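Local atomic coordinates of SusD homolog (Bacteroides thetaiotaomicron, PDB entry 3SGH), a protein that probably binds glycans at the outer membrane as the SusD-like lipoprotein of a carbohydrate-uptake system. Residues 190-195 and 211-216. Numbering follows the deposited sequence.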
ATOM      1  N   THR A 190      -0.469  14.340   3.581  1.00 14.42           N
ATOM      2  CA  THR A 190      -1.358  13.259   3.185  1.00 15.16           C
ATOM      3  C   THR A 190      -0.833  11.947   3.797  1.00 14.25           C
ATOM      4  O   THR A 190      -1.604  11.099   4.249  1.00 14.91           O
ATOM      5  CB  THR A 190      -1.479  13.131   1.652  1.00 15.65           C
ATOM      6  OG1 THR A 190      -1.914  14.374   1.079  1.00 17.37           O
ATOM      7  CG2 THR A 190      -2.468  12.045   1.259  1.00 17.04           C
ATOM      8  N   LEU A 191       0.475  11.803   3.833  1.00 14.64           N
ATOM      9  CA  LEU A 191       1.096  10.648   4.520  1.00 14.59           C
ATOM     10  C   LEU A 191       0.794  10.665   5.994  1.00 14.63           C
ATOM     11  O   LEU A 191       0.430   9.620   6.594  1.00 15.66           O
ATOM     12  CB  LEU A 191       2.612  10.688   4.372  1.00 15.27           C
ATOM     13  CG  LEU A 191       3.415   9.559   5.033  1.00 14.71           C
ATOM     14  CD1 LEU A 191       2.999   8.154   4.544  1.00 13.33           C
ATOM     15  CD2 LEU A 191       4.934   9.794   4.846  1.00 13.13           C
ATOM     16  N   LYS A 192       0.889  11.849   6.573  1.00 13.79           N
ATOM     17  CA  LYS A 192       0.537  12.038   7.981  1.00 13.90           C
ATOM     18  C   LYS A 192      -0.907  11.590   8.200  1.00 14.17           C
ATOM     19  O   LYS A 192      -1.200  10.865   9.131  1.00 13.85           O
ATOM     20  CB  LYS A 192       0.738  13.474   8.421  1.00 13.08           C
ATOM     21  CG  LYS A 192       0.426  13.735   9.900  1.00 15.84           C
ATOM     22  CD  LYS A 192       0.883  15.176  10.254  1.00 15.56           C
ATOM     23  CE  LYS A 192       0.538  15.548  11.674  1.00 16.04           C
ATOM     24  NZ  LYS A 192       1.076  16.876  12.092  1.00 14.74           N
ATOM     25  N   LEU A 193      -1.804  11.973   7.299  1.00 13.58           N
ATOM     26  CA  LEU A 193      -3.214  11.556   7.414  1.00 14.33           C
ATOM     27  C   LEU A 193      -3.412  10.041   7.210  1.00 13.91           C
ATOM     28  O   LEU A 193      -4.182   9.410   7.974  1.00 15.35           O
ATOM     29  CB  LEU A 193      -4.083  12.351   6.450  1.00 15.18           C
ATOM     30  CG  LEU A 193      -5.571  12.087   6.466  1.00 13.36           C
ATOM     31  CD1 LEU A 193      -6.122  12.340   7.874  1.00 13.77           C
ATOM     32  CD2 LEU A 193      -6.266  13.000   5.435  1.00 15.40           C
ATOM     33  N   ARG A 194      -2.704   9.459   6.245  1.00 14.72           N
ATOM     34  CA  ARG A 194      -2.717   7.972   6.045  1.00 14.38           C
ATOM     35  C   ARG A 194      -2.318   7.240   7.319  1.00 13.79           C
ATOM     36  O   ARG A 194      -3.008   6.298   7.790  1.00 14.35           O
ATOM     37  CB  ARG A 194      -1.770   7.554   4.942  1.00 14.64           C
ATOM     38  CG  ARG A 194      -1.709   6.036   4.758  1.00 16.88           C
ATOM     39  CD  ARG A 194      -0.524   5.633   3.869  1.00 18.13           C
ATOM     40  NE  ARG A 194      -0.730   5.966   2.470  1.00 17.20           N
ATOM     41  CZ  ARG A 194       0.179   5.721   1.504  1.00 18.99           C
ATOM     42  NH1 ARG A 194       1.361   5.174   1.804  1.00 18.73           N
ATOM     43  NH2 ARG A 194      -0.063   6.057   0.267  1.00 19.56           N
HETATM   44  N   MSE A 195      -1.209   7.694   7.913  1.00 13.71           N
HETATM   45  CA  MSE A 195      -0.704   7.114   9.153  1.00 15.24           C
HETATM   46  C   MSE A 195      -1.693   7.244  10.314  1.00 15.25           C
HETATM   47  O   MSE A 195      -1.933   6.261  11.075  1.00 14.29           O
HETATM   48  CB  MSE A 195       0.685   7.718   9.484  1.00 15.01           C
HETATM   49  CG  MSE A 195       1.672   7.396   8.394  1.00 17.11           C
HETATM   50 SE   MSE A 195       3.369   8.315   8.721  0.75 15.29          SE
HETATM   51  CE  MSE A 195       3.631   7.769  10.532  1.00 18.93           C
ATOM     52  N   ALA A 211      -4.564  13.700  12.473  1.00 15.87           N
ATOM     53  CA  ALA A 211      -5.324  13.797  11.214  1.00 15.01           C
ATOM     54  C   ALA A 211      -5.781  15.246  10.997  1.00 15.03           C
ATOM     55  O   ALA A 211      -5.684  15.801   9.881  1.00 15.30           O
ATOM     56  CB  ALA A 211      -6.500  12.851  11.201  1.00 16.11           C
ATOM     57  N   GLN A 212      -6.299  15.854  12.046  1.00 15.34           N
ATOM     58  CA  GLN A 212      -6.760  17.252  11.983  1.00 15.82           C
ATOM     59  C   GLN A 212      -5.606  18.223  11.688  1.00 16.28           C
ATOM     60  O   GLN A 212      -5.760  19.139  10.864  1.00 15.29           O
ATOM     61  CB  GLN A 212      -7.588  17.634  13.212  1.00 16.84           C
ATOM     62  CG  GLN A 212      -8.921  16.915  13.176  1.00 17.52           C
ATOM     63  CD  GLN A 212      -9.858  17.123  14.326  1.00 20.30           C
ATOM     64  OE1 GLN A 212     -10.948  16.551  14.319  1.00 18.79           O
ATOM     65  NE2 GLN A 212      -9.492  17.961  15.285  1.00 23.81           N
ATOM     66  N   GLU A 213      -4.461  18.019  12.314  1.00 15.28           N
ATOM     67  CA  GLU A 213      -3.259  18.770  11.945  1.00 16.24           C
ATOM     68  C   GLU A 213      -2.916  18.626  10.486  1.00 16.01           C
ATOM     69  O   GLU A 213      -2.567  19.615   9.821  1.00 18.03           O
ATOM     70  CB  GLU A 213      -2.066  18.351  12.782  1.00 16.81           C
ATOM     71  CG  GLU A 213      -2.133  18.802  14.242  1.00 18.66           C
ATOM     72  CD  GLU A 213      -1.081  18.127  15.122  1.00 22.25           C
ATOM     73  OE1 GLU A 213      -0.219  17.347  14.618  1.00 21.45           O
ATOM     74  OE2 GLU A 213      -1.121  18.363  16.347  1.00 21.14           O
ATOM     75  N   ALA A 214      -2.935  17.379   9.996  1.00 16.72           N
ATOM     76  CA  ALA A 214      -2.652  17.084   8.601  1.00 15.57           C
ATOM     77  C   ALA A 214      -3.581  17.836   7.670  1.00 16.57           C
ATOM     78  O   ALA A 214      -3.119  18.437   6.693  1.00 15.78           O
ATOM     79  CB  ALA A 214      -2.721  15.601   8.319  1.00 14.02           C
ATOM     80  N   VAL A 215      -4.871  17.858   8.002  1.00 16.24           N
ATOM     81  CA  VAL A 215      -5.859  18.531   7.166  1.00 17.08           C
ATOM     82  C   VAL A 215      -5.631  20.044   7.130  1.00 17.35           C
ATOM     83  O   VAL A 215      -5.681  20.644   6.069  1.00 17.24           O
ATOM     84  CB  VAL A 215      -7.299  18.178   7.626  1.00 16.71           C
ATOM     85  CG1 VAL A 215      -8.327  19.019   6.844  1.00 19.24           C
ATOM     86  CG2 VAL A 215      -7.504  16.707   7.404  1.00 15.97           C
ATOM     87  N   LEU A 216      -5.275  20.620   8.267  1.00 17.32           N
ATOM     88  CA  LEU A 216      -4.901  22.046   8.333  1.00 16.87           C
ATOM     89  C   LEU A 216      -3.587  22.335   7.582  1.00 17.86           C
ATOM     90  O   LEU A 216      -3.426  23.397   6.988  1.00 17.64           O
ATOM     91  CB  LEU A 216      -4.799  22.531   9.780  1.00 17.55           C
ATOM     92  CG  LEU A 216      -6.123  22.698  10.537  1.00 15.28           C
ATOM     93  CD1 LEU A 216      -5.839  23.003  12.009  1.00 20.55           C
ATOM     94  CD2 LEU A 216      -7.036  23.743   9.840  1.00 15.52           C
TER
HETATM   95  O   HOH W   1       0.743  18.750   9.859  1.00 18.05           O
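Lys192 and Leu193 of helix 181-198 lean on Ala211, Glu213, Ala214 and Val215 of helix 204-217, forming an antiparallel helical hairpin within the alpha-alpha superhelix of this SusD-like protein. The axes of segments 190-195 and 211-216 approach to 8.3 Å, with 160° between their N-to-C directions, a closeness that suits the small Ala214 facing the other helix. Ala214 points its methyl at helix 181-198, where CB lies 4.0 Å from Leu193 CB and also touches the CB, CG and CD methylenes of Lys192. With CG anti to the backbone N (chi1 -178°), Leu193 spreads its two methyls along helix 204-217: CD1 presses on Ala211 CB at 3.4 Å, a tight carbon contact, while CD2 sits more loosely against Val215 CG2. Leu325 and Arg326 of helix 319-331 also touch Leu193. The fully extended Lys192 chain passes over the Ala214 methyl and crosses that of Glu213 at a slant, its ammonium forming a salt bridge to OE1. The ammonium also forms a salt bridge to Asp152 of helix 140-162, its strongest polar partner, so Lys192 joins three helices. An alanine in place of Lys192 would probably leave Glu213 and Asp152 without their shared cation and take the CG and CD methylenes off one side of the Ala214 methyl. A water accepts from Lys192 NZ and makes a weak bond to Glu213 O. Lys192 NZ meets Glu213 OE1 at 2.9 Å on the anti side of the carboxylate, 15° out of its plane.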